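Local atomic coordinates of restriction endonuclease PacI (Pseudomonas alcaligenes, PDB entry 3M7K), a protein that probably recognises an eight-base-pair DNA target and cuts it with a magnesium-bearing beta-beta-alpha-metal (HNH) active site. Residues G72-H77 / H85-G90; R61-C66 / R106-I111. All blocks are in the same frame, centred on the assembly; numbering follows the deposited sequence.

Overall arrangement
Both contacts are mostly buried and belong to one small domain, their centres about 11 Å apart, with interaction 1 nested along the chain inside the loop closed by interaction 2. They share elements: G90 at the end of interaction 1 pairs with A108 of interaction 2 where strands 90-93 and 105-108 run antiparallel, F73 packs on C109, and I86 on F110. Their chemistry differs. Interaction 1 joins helix 70-74 to an irregular chain by apolar packing, a histidine-to-carbonyl bond and a bridging water, with an exposed histidine at its margin and a DNA phosphate gripped by backbone N-H. Interaction 2 is held by zinc, thiolate hydrogen bonds and an arginine laid over a tyrosine.

Interaction 1 of 2, residues G72-H77 / H85-G90; sequences GFTSLH and HIQCLG. With nucleotides of chain C.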
ATOM      1  N   GLY A  72     -13.256  10.092 -11.013  1.00 37.81           N
ATOM      2  CA  GLY A  72     -13.004   8.644 -11.068  1.00 37.69           C
ATOM      3  C   GLY A  72     -12.647   8.103  -9.693  1.00 36.79           C
ATOM      4  O   GLY A  72     -13.223   7.112  -9.227  1.00 37.54           O
ATOM      5  N   PHE A  73     -11.722   8.768  -9.017  1.00 35.94           N
ATOM      6  CA  PHE A  73     -11.363   8.348  -7.674  1.00 35.04           C
ATOM      7  C   PHE A  73     -12.519   8.432  -6.686  1.00 34.93           C
ATOM      8  O   PHE A  73     -12.691   7.549  -5.861  1.00 35.12           O
ATOM      9  CB  PHE A  73     -10.168   9.135  -7.147  1.00 34.28           C
ATOM     10  CG  PHE A  73      -9.580   8.550  -5.906  1.00 34.05           C
ATOM     11  CD1 PHE A  73      -8.814   7.383  -5.977  1.00 31.56           C
ATOM     12  CD2 PHE A  73      -9.793   9.141  -4.663  1.00 33.85           C
ATOM     13  CE1 PHE A  73      -8.260   6.808  -4.831  1.00 30.63           C
ATOM     14  CE2 PHE A  73      -9.207   8.568  -3.485  1.00 34.20           C
ATOM     15  CZ  PHE A  73      -8.460   7.398  -3.592  1.00 32.14           C
ATOM     16  N   THR A  74     -13.299   9.502  -6.763  1.00 35.15           N
ATOM     17  CA  THR A  74     -14.492   9.654  -5.940  1.00 35.95           C
ATOM     18  C   THR A  74     -15.430   8.456  -6.103  1.00 36.73           C
ATOM     19  O   THR A  74     -16.002   7.995  -5.123  1.00 36.71           O
ATOM     20  CB  THR A  74     -15.217  10.994  -6.264  1.00 35.84           C
ATOM     21  OG1 THR A  74     -14.299  12.069  -6.072  1.00 36.93           O
ATOM     22  CG2 THR A  74     -16.461  11.221  -5.375  1.00 35.80           C
ATOM     23  N   SER A  75     -15.536   7.945  -7.329  1.00 37.30           N
ATOM     24  CA  SER A  75     -16.439   6.826  -7.664  1.00 39.03           C
ATOM     25  C   SER A  75     -15.944   5.502  -7.097  1.00 39.11           C
ATOM     26  O   SER A  75     -16.691   4.525  -7.103  1.00 39.03           O
ATOM     27  CB  SER A  75     -16.609   6.679  -9.188  1.00 39.31           C
ATOM     28  OG  SER A  75     -15.486   5.994  -9.752  1.00 40.57           O
ATOM     29  N   LEU A  76     -14.688   5.461  -6.627  1.00 38.61           N
ATOM     30  CA  LEU A  76     -14.196   4.276  -5.950  1.00 38.74           C
ATOM     31  C   LEU A  76     -14.743   4.149  -4.530  1.00 38.65           C
ATOM     32  O   LEU A  76     -14.655   3.085  -3.928  1.00 39.46           O
ATOM     33  CB  LEU A  76     -12.645   4.262  -5.923  1.00 38.65           C
ATOM     34  CG  LEU A  76     -11.973   4.004  -7.275  1.00 38.06           C
ATOM     35  CD1 LEU A  76     -10.474   4.148  -7.160  1.00 37.79           C
ATOM     36  CD2 LEU A  76     -12.340   2.614  -7.766  1.00 38.91           C
ATOM     37  N   HIS A  77     -15.255   5.249  -3.980  1.00 38.31           N
ATOM     38  CA  HIS A  77     -15.772   5.276  -2.603  1.00 37.85           C
ATOM     39  C   HIS A  77     -14.788   4.772  -1.567  1.00 36.84           C
ATOM     40  O   HIS A  77     -15.126   3.963  -0.720  1.00 36.79           O
ATOM     41  CB  HIS A  77     -17.100   4.534  -2.530  1.00 38.93           C
ATOM     42  CG  HIS A  77     -18.116   5.150  -3.415  1.00 42.30           C
ATOM     43  ND1 HIS A  77     -18.748   6.327  -3.087  1.00 44.53           N
ATOM     44  CD2 HIS A  77     -18.523   4.830  -4.665  1.00 45.51           C
ATOM     45  CE1 HIS A  77     -19.543   6.681  -4.078  1.00 46.27           C
ATOM     46  NE2 HIS A  77     -19.427   5.787  -5.047  1.00 47.29           N
ATOM     47  N   HIS A  85     -16.031   9.295   3.032  1.00 39.07           N
ATOM     48  CA  HIS A  85     -15.824   9.142   1.587  1.00 38.63           C
ATOM     49  C   HIS A  85     -14.859  10.198   1.055  1.00 37.69           C
ATOM     50  O   HIS A  85     -15.122  11.403   1.192  1.00 38.08           O
ATOM     51  CB  HIS A  85     -17.183   9.265   0.880  1.00 39.66           C
ATOM     52  CG  HIS A  85     -17.117   9.215  -0.618  1.00 41.61           C
ATOM     53  ND1 HIS A  85     -18.113   9.741  -1.422  1.00 44.46           N
ATOM     54  CD2 HIS A  85     -16.188   8.697  -1.458  1.00 41.23           C
ATOM     55  CE1 HIS A  85     -17.792   9.546  -2.692  1.00 44.34           C
ATOM     56  NE2 HIS A  85     -16.617   8.935  -2.740  1.00 41.66           N
ATOM     57  N   ILE A  86     -13.749   9.745   0.461  1.00 35.78           N
ATOM     58  CA  ILE A  86     -12.719  10.644  -0.107  1.00 33.95           C
ATOM     59  C   ILE A  86     -13.186  11.168  -1.463  1.00 34.36           C
ATOM     60  O   ILE A  86     -13.612  10.384  -2.316  1.00 34.50           O
ATOM     61  CB  ILE A  86     -11.373   9.910  -0.253  1.00 32.58           C
ATOM     62  CG1 ILE A  86     -10.929   9.384   1.122  1.00 31.26           C
ATOM     63  CG2 ILE A  86     -10.307  10.810  -0.944  1.00 30.90           C
ATOM     64  CD1 ILE A  86      -9.707   8.500   1.117  1.00 28.18           C
ATOM     65  N   GLN A  87     -13.105  12.484  -1.656  1.00 34.20           N
ATOM     66  CA  GLN A  87     -13.731  13.142  -2.799  1.00 35.23           C
ATOM     67  C   GLN A  87     -12.765  14.062  -3.526  1.00 34.93           C
ATOM     68  O   GLN A  87     -13.133  14.741  -4.492  1.00 35.09           O
ATOM     69  CB  GLN A  87     -14.954  13.922  -2.334  1.00 35.61           C
ATOM     70  CG  GLN A  87     -16.026  13.045  -1.704  1.00 37.91           C
ATOM     71  CD  GLN A  87     -16.972  13.840  -0.815  1.00 41.05           C
ATOM     72  OE1 GLN A  87     -17.635  14.768  -1.280  1.00 41.98           O
ATOM     73  NE2 GLN A  87     -17.030  13.481   0.475  1.00 41.36           N
ATOM     74  N   CYS A  88     -11.523  14.084  -3.057  1.00 33.92           N
ATOM     75  CA  CYS A  88     -10.496  14.848  -3.725  1.00 34.26           C
ATOM     76  C   CYS A  88      -9.142  14.135  -3.726  1.00 32.71           C
ATOM     77  O   CYS A  88      -8.913  13.174  -2.961  1.00 31.70           O
ATOM     78  CB  CYS A  88     -10.370  16.243  -3.107  1.00 34.82           C
ATOM     79  SG  CYS A  88      -9.688  16.233  -1.462  1.00 40.71           S
ATOM     80  N   LEU A  89      -8.274  14.600  -4.611  1.00 31.37           N
ATOM     81  CA  LEU A  89      -6.923  14.061  -4.734  1.00 30.87           C
ATOM     82  C   LEU A  89      -5.984  14.796  -3.813  1.00 30.15           C
ATOM     83  O   LEU A  89      -6.171  15.988  -3.552  1.00 29.60           O
ATOM     84  CB  LEU A  89      -6.436  14.165  -6.175  1.00 30.98           C
ATOM     85  CG  LEU A  89      -7.336  13.457  -7.189  1.00 32.46           C
ATOM     86  CD1 LEU A  89      -6.700  13.541  -8.536  1.00 35.33           C
ATOM     87  CD2 LEU A  89      -7.598  11.986  -6.827  1.00 33.11           C
ATOM     88  N   GLY A  90      -4.974  14.083  -3.320  1.00 29.60           N
ATOM     89  CA  GLY A  90      -4.058  14.662  -2.346  1.00 29.28           C
ATOM     90  C   GLY A  90      -2.697  14.955  -2.922  1.00 29.38           C
ATOM     91  O   GLY A  90      -2.508  14.979  -4.147  1.00 29.32           O
TER
ATOM     92  P    DA C   3     -11.219  14.293   1.564  1.00 29.33           P
ATOM     93  OP1  DA C   3     -11.679  13.731   0.270  1.00 28.64           O
ATOM     94  OP2  DA C   3     -10.499  15.594   1.579  1.00 28.71           O
ATOM     95  O5'  DA C   3     -12.430  14.439   2.566  1.00 30.29           O
ATOM     96  C5'  DA C   3     -13.581  13.626   2.466  1.00 34.19           C
ATOM     97  C4'  DA C   3     -14.501  13.872   3.664  1.00 37.06           C
ATOM     98  O4'  DA C   3     -13.706  13.859   4.877  1.00 36.98           O
ATOM     99  C3'  DA C   3     -15.227  15.214   3.720  1.00 39.96           C
ATOM    100  O3'  DA C   3     -16.395  15.072   4.519  1.00 44.99           O
ATOM    101  C2'  DA C   3     -14.229  16.117   4.440  1.00 39.05           C
ATOM    102  C1'  DA C   3     -13.678  15.144   5.483  1.00 37.62           C
ATOM    103  N9   DA C   3     -12.302  15.416   5.905  1.00 36.16           N
ATOM    104  C8   DA C   3     -11.283  15.946   5.164  1.00 35.54           C
ATOM    105  N7   DA C   3     -10.152  16.053   5.825  1.00 35.41           N
ATOM    106  C5   DA C   3     -10.463  15.565   7.096  1.00 36.22           C
ATOM    107  C6   DA C   3      -9.710  15.389   8.287  1.00 35.60           C
ATOM    108  N6   DA C   3      -8.423  15.720   8.417  1.00 34.65           N
ATOM    109  N1   DA C   3     -10.331  14.847   9.357  1.00 35.44           N
ATOM    110  C2   DA C   3     -11.624  14.507   9.267  1.00 35.25           C
ATOM    111  N3   DA C   3     -12.429  14.616   8.211  1.00 36.76           N
ATOM    112  C4   DA C   3     -11.781  15.160   7.152  1.00 36.31           C
ATOM    113  P    DA C   2      -4.843  12.756   1.010  1.00 21.36           P
ATOM    114  OP1  DA C   2      -5.172  12.013  -0.225  1.00 21.57           O
ATOM    115  OP2  DA C   2      -4.464  14.184   0.916  1.00 20.99           O
ATOM    116  O5'  DA C   2      -6.008  12.638   2.090  1.00 21.66           O
ATOM    117  C5'  DA C   2      -6.980  11.571   1.980  1.00 22.68           C
ATOM    118  C4'  DA C   2      -8.280  11.948   2.679  1.00 24.09           C
ATOM    119  O4'  DA C   2      -8.054  12.048   4.108  1.00 25.38           O
ATOM    120  C3'  DA C   2      -8.893  13.292   2.300  1.00 25.72           C
ATOM    121  O3'  DA C   2     -10.342  13.182   2.328  1.00 26.84           O
ATOM    122  C2'  DA C   2      -8.373  14.274   3.355  1.00 25.67           C
ATOM    123  C1'  DA C   2      -8.234  13.373   4.588  1.00 27.24           C
ATOM    124  N9   DA C   2      -7.074  13.623   5.450  1.00 27.46           N
ATOM    125  C8   DA C   2      -5.974  14.413   5.232  1.00 28.43           C
ATOM    126  N7   DA C   2      -5.095  14.413   6.217  1.00 28.05           N
ATOM    127  C5   DA C   2      -5.655  13.544   7.142  1.00 28.33           C
ATOM    128  C6   DA C   2      -5.220  13.084   8.403  1.00 29.27           C
ATOM    129  N6   DA C   2      -4.061  13.472   8.947  1.00 26.88           N
ATOM    130  N1   DA C   2      -6.021  12.209   9.078  1.00 29.90           N
ATOM    131  C2   DA C   2      -7.180  11.835   8.519  1.00 29.76           C
ATOM    132  N3   DA C   2      -7.695  12.201   7.327  1.00 30.19           N
ATOM    133  C4   DA C   2      -6.870  13.056   6.689  1.00 29.13           C
TER
HETATM  134  O   HOH W   1     -13.213   7.725  -3.098  1.00 39.98           O
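F73 packs against 85-90 on the buried side of this contact. With CG opposite the backbone N (chi1 -168°), it sends its ring toward that chain: CG2 of I86 meets the ring edge near its plane, 3.6 Å from CE2 of F73, while CD2 of L89 lies near the base of the side chain, 3.9 Å from CB of F73. Beyond the ring, F110 and I111 of helix 110-116 close this apolar core. Just outside it, one water lies 2.8 Å from F73 O and bonds also to I86 O, tying the two backbones together.

The contact joins the helix to the chain leading into strand 90-93, the first strand of the beta-beta-alpha-metal (HNH) fold. That chain also grips DNA: the backbone N of Q87 gives a nearly straight bond to OP1 of DA3 of chain C, and C88 N adds a weak one.

The part round H85 and T74 is equally tight but polar. H85 NE2 donates in its ring plane to T74 O (2.6 Å, 153°), a carbonyl that also accepts from H77 N in the type I turn T74-H77, and CG2 of T74 lies 3.4 Å from CE1 of H85. CG of Q87 covers one imidazole face of H85; over the opposite face, offset from the ring centre, lies ND1 of H77. On this solvent side the fit is looser: H77 is exposed and its ring meets H85 only obliquely, the planes at 34°.

Interaction 2 of 2, residues R61-C66 / R106-I111; sequences RHCGYC and RLACFI. With ZN (zinc ion), chain D; nucleotides of chain C.
C63 swings SG trans to its main-chain nitrogen (chi1 170°), a rotation that puts the sulfur on the zinc ion and within reach of C109 N, and C109 holds its own SG between backbone N and carbonyl carbon to meet the same metal. SG of C63 lies 2.4 Å from zinc, and SG of C66 and of C109 at 2.3 Å; C112 completes the four-cysteine site. The C63 thiolate also accepts three N-H groups, from Y65 and C66 as in zinc knuckles and from C109 N (3.4 Å, 171°), which would be expected to offset its negative charge. Beside the site, G64 N donates to L107 O (2.8 Å), and CD2 of L107 rests on CG of R61 at 3.7 Å.

At the other end R106 spreads its guanidinium over one face of Y65, CZ of R106 3.4 Å from CE2 of Y65 and the planes 24° apart. Its NH2 reaches G64 O in the guanidinium plane (2.9 Å) and forms a salt bridge with D126. With an alanine here, G64 O and D126 would probably lose this partner and the Y65 ring, uncovered on that face, would be less firmly set. Y65 OH bonds to D92, a magnesium ligand.

Strand 105-108 pairs antiparallel with 90-93, C109 caps helix 110-116, whose F110 packs against DNA sugars, and helix 122-139 flanks Y65 and C66.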
ATOM      1  N   ARG A  61      -7.922  17.936 -12.182  1.00 40.58           N
ATOM      2  CA  ARG A  61      -7.072  17.117 -11.300  1.00 38.92           C
ATOM      3  C   ARG A  61      -7.070  15.621 -11.652  1.00 38.62           C
ATOM      4  O   ARG A  61      -8.123  14.992 -11.716  1.00 38.32           O
ATOM      5  CB  ARG A  61      -7.454  17.325  -9.829  1.00 38.56           C
ATOM      6  CG  ARG A  61      -7.015  18.686  -9.275  1.00 37.62           C
ATOM      7  CD  ARG A  61      -7.078  18.712  -7.759  1.00 35.37           C
ATOM      8  NE  ARG A  61      -8.449  18.731  -7.227  1.00 34.94           N
ATOM      9  CZ  ARG A  61      -9.183  19.829  -7.052  1.00 37.11           C
ATOM     10  NH1 ARG A  61      -8.712  21.032  -7.408  1.00 36.65           N
ATOM     11  NH2 ARG A  61     -10.407  19.732  -6.527  1.00 37.14           N
ATOM     12  N   HIS A  62      -5.874  15.071 -11.868  1.00 37.74           N
ATOM     13  CA  HIS A  62      -5.687  13.640 -12.116  1.00 37.42           C
ATOM     14  C   HIS A  62      -4.475  13.225 -11.309  1.00 36.97           C
ATOM     15  O   HIS A  62      -3.531  14.009 -11.148  1.00 37.01           O
ATOM     16  CB  HIS A  62      -5.374  13.354 -13.597  1.00 37.69           C
ATOM     17  CG  HIS A  62      -6.507  13.638 -14.532  1.00 40.78           C
ATOM     18  ND1 HIS A  62      -6.787  14.905 -15.004  1.00 43.86           N
ATOM     19  CD2 HIS A  62      -7.419  12.814 -15.102  1.00 42.75           C
ATOM     20  CE1 HIS A  62      -7.833  14.854 -15.806  1.00 44.41           C
ATOM     21  NE2 HIS A  62      -8.238  13.598 -15.884  1.00 44.68           N
ATOM     22  N   CYS A  63      -4.487  11.995 -10.816  1.00 36.52           N
ATOM     23  CA  CYS A  63      -3.368  11.477 -10.053  1.00 35.76           C
ATOM     24  C   CYS A  63      -2.158  11.390 -10.979  1.00 36.53           C
ATOM     25  O   CYS A  63      -2.267  10.885 -12.092  1.00 37.17           O
ATOM     26  CB  CYS A  63      -3.712  10.089  -9.514  1.00 35.42           C
ATOM     27  SG  CYS A  63      -2.297   9.191  -8.777  1.00 32.33           S
ATOM     28  N   GLY A  64      -1.020  11.887 -10.521  1.00 36.94           N
ATOM     29  CA  GLY A  64       0.204  11.920 -11.317  1.00 36.96           C
ATOM     30  C   GLY A  64       0.902  10.577 -11.484  1.00 37.64           C
ATOM     31  O   GLY A  64       1.892  10.487 -12.215  1.00 37.56           O
ATOM     32  N   TYR A  65       0.410   9.540 -10.797  1.00 37.11           N
ATOM     33  CA  TYR A  65       0.926   8.188 -10.965  1.00 37.36           C
ATOM     34  C   TYR A  65       0.019   7.304 -11.796  1.00 37.85           C
ATOM     35  O   TYR A  65       0.481   6.720 -12.773  1.00 38.43           O
ATOM     36  CB  TYR A  65       1.218   7.518  -9.617  1.00 37.44           C
ATOM     37  CG  TYR A  65       2.307   8.238  -8.882  1.00 36.96           C
ATOM     38  CD1 TYR A  65       2.042   8.917  -7.689  1.00 35.33           C
ATOM     39  CD2 TYR A  65       3.607   8.296  -9.417  1.00 36.25           C
ATOM     40  CE1 TYR A  65       3.060   9.597  -7.018  1.00 35.41           C
ATOM     41  CE2 TYR A  65       4.619   8.983  -8.768  1.00 34.94           C
ATOM     42  CZ  TYR A  65       4.342   9.622  -7.573  1.00 34.92           C
ATOM     43  OH  TYR A  65       5.344  10.295  -6.941  1.00 34.26           O
ATOM     44  N   CYS A  66      -1.259   7.194 -11.421  1.00 37.45           N
ATOM     45  CA  CYS A  66      -2.169   6.280 -12.133  1.00 37.58           C
ATOM     46  C   CYS A  66      -3.069   6.965 -13.151  1.00 38.18           C
ATOM     47  O   CYS A  66      -3.734   6.287 -13.935  1.00 38.36           O
ATOM     48  CB  CYS A  66      -3.032   5.484 -11.152  1.00 37.25           C
ATOM     49  SG  CYS A  66      -4.292   6.474 -10.286  1.00 36.24           S
ATOM     50  N   ARG A 106       3.591  16.469  -5.972  1.00 37.71           N
ATOM     51  CA  ARG A 106       2.991  15.775  -7.076  1.00 37.76           C
ATOM     52  C   ARG A 106       1.560  15.492  -6.634  1.00 36.45           C
ATOM     53  O   ARG A 106       1.342  15.100  -5.480  1.00 36.47           O
ATOM     54  CB  ARG A 106       3.766  14.469  -7.217  1.00 38.44           C
ATOM     55  CG  ARG A 106       3.511  13.743  -8.451  1.00 41.08           C
ATOM     56  CD  ARG A 106       4.802  13.138  -8.963  1.00 41.70           C
ATOM     57  NE  ARG A 106       4.416  12.338 -10.090  1.00 41.71           N
ATOM     58  CZ  ARG A 106       5.222  11.594 -10.824  1.00 41.42           C
ATOM     59  NH1 ARG A 106       6.523  11.539 -10.569  1.00 41.58           N
ATOM     60  NH2 ARG A 106       4.692  10.898 -11.815  1.00 41.38           N
ATOM     61  N   LEU A 107       0.577  15.674  -7.511  1.00 35.34           N
ATOM     62  CA  LEU A 107      -0.793  15.297  -7.158  1.00 34.37           C
ATOM     63  C   LEU A 107      -0.874  13.786  -7.167  1.00 32.94           C
ATOM     64  O   LEU A 107      -0.337  13.138  -8.075  1.00 33.07           O
ATOM     65  CB  LEU A 107      -1.781  15.865  -8.168  1.00 35.30           C
ATOM     66  CG  LEU A 107      -3.212  16.221  -7.813  1.00 37.68           C
ATOM     67  CD1 LEU A 107      -3.342  17.229  -6.650  1.00 38.74           C
ATOM     68  CD2 LEU A 107      -3.860  16.760  -9.094  1.00 39.45           C
ATOM     69  N   ALA A 108      -1.512  13.223  -6.150  1.00 30.00           N
ATOM     70  CA  ALA A 108      -1.671  11.773  -6.062  1.00 29.12           C
ATOM     71  C   ALA A 108      -2.993  11.377  -5.391  1.00 27.83           C
ATOM     72  O   ALA A 108      -3.398  11.985  -4.397  1.00 27.85           O
ATOM     73  CB  ALA A 108      -0.481  11.139  -5.308  1.00 27.80           C
ATOM     74  N   CYS A 109      -3.642  10.337  -5.911  1.00 27.08           N
ATOM     75  CA  CYS A 109      -4.826   9.806  -5.257  1.00 25.96           C
ATOM     76  C   CYS A 109      -4.363   9.069  -4.007  1.00 25.29           C
ATOM     77  O   CYS A 109      -3.179   8.678  -3.892  1.00 25.07           O
ATOM     78  CB  CYS A 109      -5.620   8.856  -6.193  1.00 26.35           C
ATOM     79  SG  CYS A 109      -4.889   7.176  -6.487  1.00 27.98           S
ATOM     80  N   PHE A 110      -5.257   8.903  -3.050  1.00 24.46           N
ATOM     81  CA  PHE A 110      -4.872   8.302  -1.763  1.00 23.93           C
ATOM     82  C   PHE A 110      -4.421   6.845  -1.899  1.00 23.87           C
ATOM     83  O   PHE A 110      -3.622   6.349  -1.076  1.00 23.80           O
ATOM     84  CB  PHE A 110      -6.029   8.416  -0.769  1.00 24.24           C
ATOM     85  CG  PHE A 110      -5.623   8.263   0.688  1.00 25.26           C
ATOM     86  CD1 PHE A 110      -4.412   8.776   1.159  1.00 23.63           C
ATOM     87  CD2 PHE A 110      -6.485   7.629   1.595  1.00 25.67           C
ATOM     88  CE1 PHE A 110      -4.039   8.639   2.486  1.00 24.86           C
ATOM     89  CE2 PHE A 110      -6.147   7.519   2.958  1.00 25.39           C
ATOM     90  CZ  PHE A 110      -4.918   8.027   3.410  1.00 24.73           C
ATOM     91  N   ILE A 111      -4.913   6.155  -2.931  1.00 23.37           N
ATOM     92  CA  ILE A 111      -4.450   4.781  -3.185  1.00 23.72           C
ATOM     93  C   ILE A 111      -2.959   4.782  -3.565  1.00 23.83           C
ATOM     94  O   ILE A 111      -2.168   4.052  -2.966  1.00 22.93           O
ATOM     95  CB  ILE A 111      -5.343   4.022  -4.217  1.00 24.11           C
ATOM     96  CG1 ILE A 111      -6.681   3.648  -3.562  1.00 22.49           C
ATOM     97  CG2 ILE A 111      -4.621   2.769  -4.749  1.00 25.48           C
ATOM     98  CD1 ILE A 111      -7.743   2.980  -4.493  1.00 25.67           C
TER
HETATM   99 ZN    ZN D 143      -3.396   7.106  -8.281  1.00 23.82          ZN
ATOM    100  P    DA C   2      -4.843  12.756   1.010  1.00 21.36           P
ATOM    101  OP1  DA C   2      -5.172  12.013  -0.225  1.00 21.57           O
ATOM    102  OP2  DA C   2      -4.464  14.184   0.916  1.00 20.99           O
ATOM    103  O5'  DA C   2      -6.008  12.638   2.090  1.00 21.66           O
ATOM    104  C5'  DA C   2      -6.980  11.571   1.980  1.00 22.68           C
ATOM    105  C4'  DA C   2      -8.280  11.948   2.679  1.00 24.09           C
ATOM    106  O4'  DA C   2      -8.054  12.048   4.108  1.00 25.38           O
ATOM    107  C3'  DA C   2      -8.893  13.292   2.300  1.00 25.72           C
ATOM    108  O3'  DA C   2     -10.342  13.182   2.328  1.00 26.84           O
ATOM    109  C2'  DA C   2      -8.373  14.274   3.355  1.00 25.67           C
ATOM    110  C1'  DA C   2      -8.234  13.373   4.588  1.00 27.24           C
ATOM    111  N9   DA C   2      -7.074  13.623   5.450  1.00 27.46           N
ATOM    112  C8   DA C   2      -5.974  14.413   5.232  1.00 28.43           C
ATOM    113  N7   DA C   2      -5.095  14.413   6.217  1.00 28.05           N
ATOM    114  C5   DA C   2      -5.655  13.544   7.142  1.00 28.33           C
ATOM    115  C6   DA C   2      -5.220  13.084   8.403  1.00 29.27           C
ATOM    116  N6   DA C   2      -4.061  13.472   8.947  1.00 26.88           N
ATOM    117  N1   DA C   2      -6.021  12.209   9.078  1.00 29.90           N
ATOM    118  C2   DA C   2      -7.180  11.835   8.519  1.00 29.76           C
ATOM    119  N3   DA C   2      -7.695  12.201   7.327  1.00 30.19           N
ATOM    120  C4   DA C   2      -6.870  13.056   6.689  1.00 29.13           C
ATOM    121  OP3  DT C   1       2.145  11.916   5.521  1.00 31.98           O
ATOM    122  P    DT C   1       1.934  12.815   4.354  1.00 29.25           P
ATOM    123  OP1  DT C   1       2.930  12.872   3.292  1.00 28.11           O
ATOM    124  OP2  DT C   1       1.657  14.151   4.879  1.00 28.38           O
ATOM    125  O5'  DT C   1       0.583  12.193   3.763  1.00 28.75           O
ATOM    126  C5'  DT C   1      -0.327  12.855   2.978  1.00 25.54           C
ATOM    127  C4'  DT C   1      -1.500  11.902   2.754  1.00 22.65           C
ATOM    128  O4'  DT C   1      -1.562  10.927   3.817  1.00 22.38           O
ATOM    129  C3'  DT C   1      -2.839  12.589   2.713  1.00 21.89           C
ATOM    130  O3'  DT C   1      -3.685  11.947   1.755  1.00 21.20           O
ATOM    131  C2'  DT C   1      -3.340  12.426   4.154  1.00 23.26           C
ATOM    132  C1'  DT C   1      -2.762  11.068   4.559  1.00 22.28           C
ATOM    133  N1   DT C   1      -2.436  11.047   5.992  1.00 24.83           N
ATOM    134  C2   DT C   1      -3.163  10.234   6.832  1.00 24.52           C
ATOM    135  O2   DT C   1      -4.065   9.510   6.464  1.00 24.18           O
ATOM    136  N3   DT C   1      -2.799  10.285   8.146  1.00 25.90           N
ATOM    137  C4   DT C   1      -1.799  11.068   8.698  1.00 26.09           C
ATOM    138  O4   DT C   1      -1.571  11.037   9.900  1.00 30.40           O
ATOM    139  C5   DT C   1      -1.063  11.903   7.776  1.00 25.74           C
ATOM    140  C7   DT C   1       0.048  12.793   8.281  1.00 25.20           C
ATOM    141  C6   DT C   1      -1.412  11.856   6.471  1.00 24.51           C
TER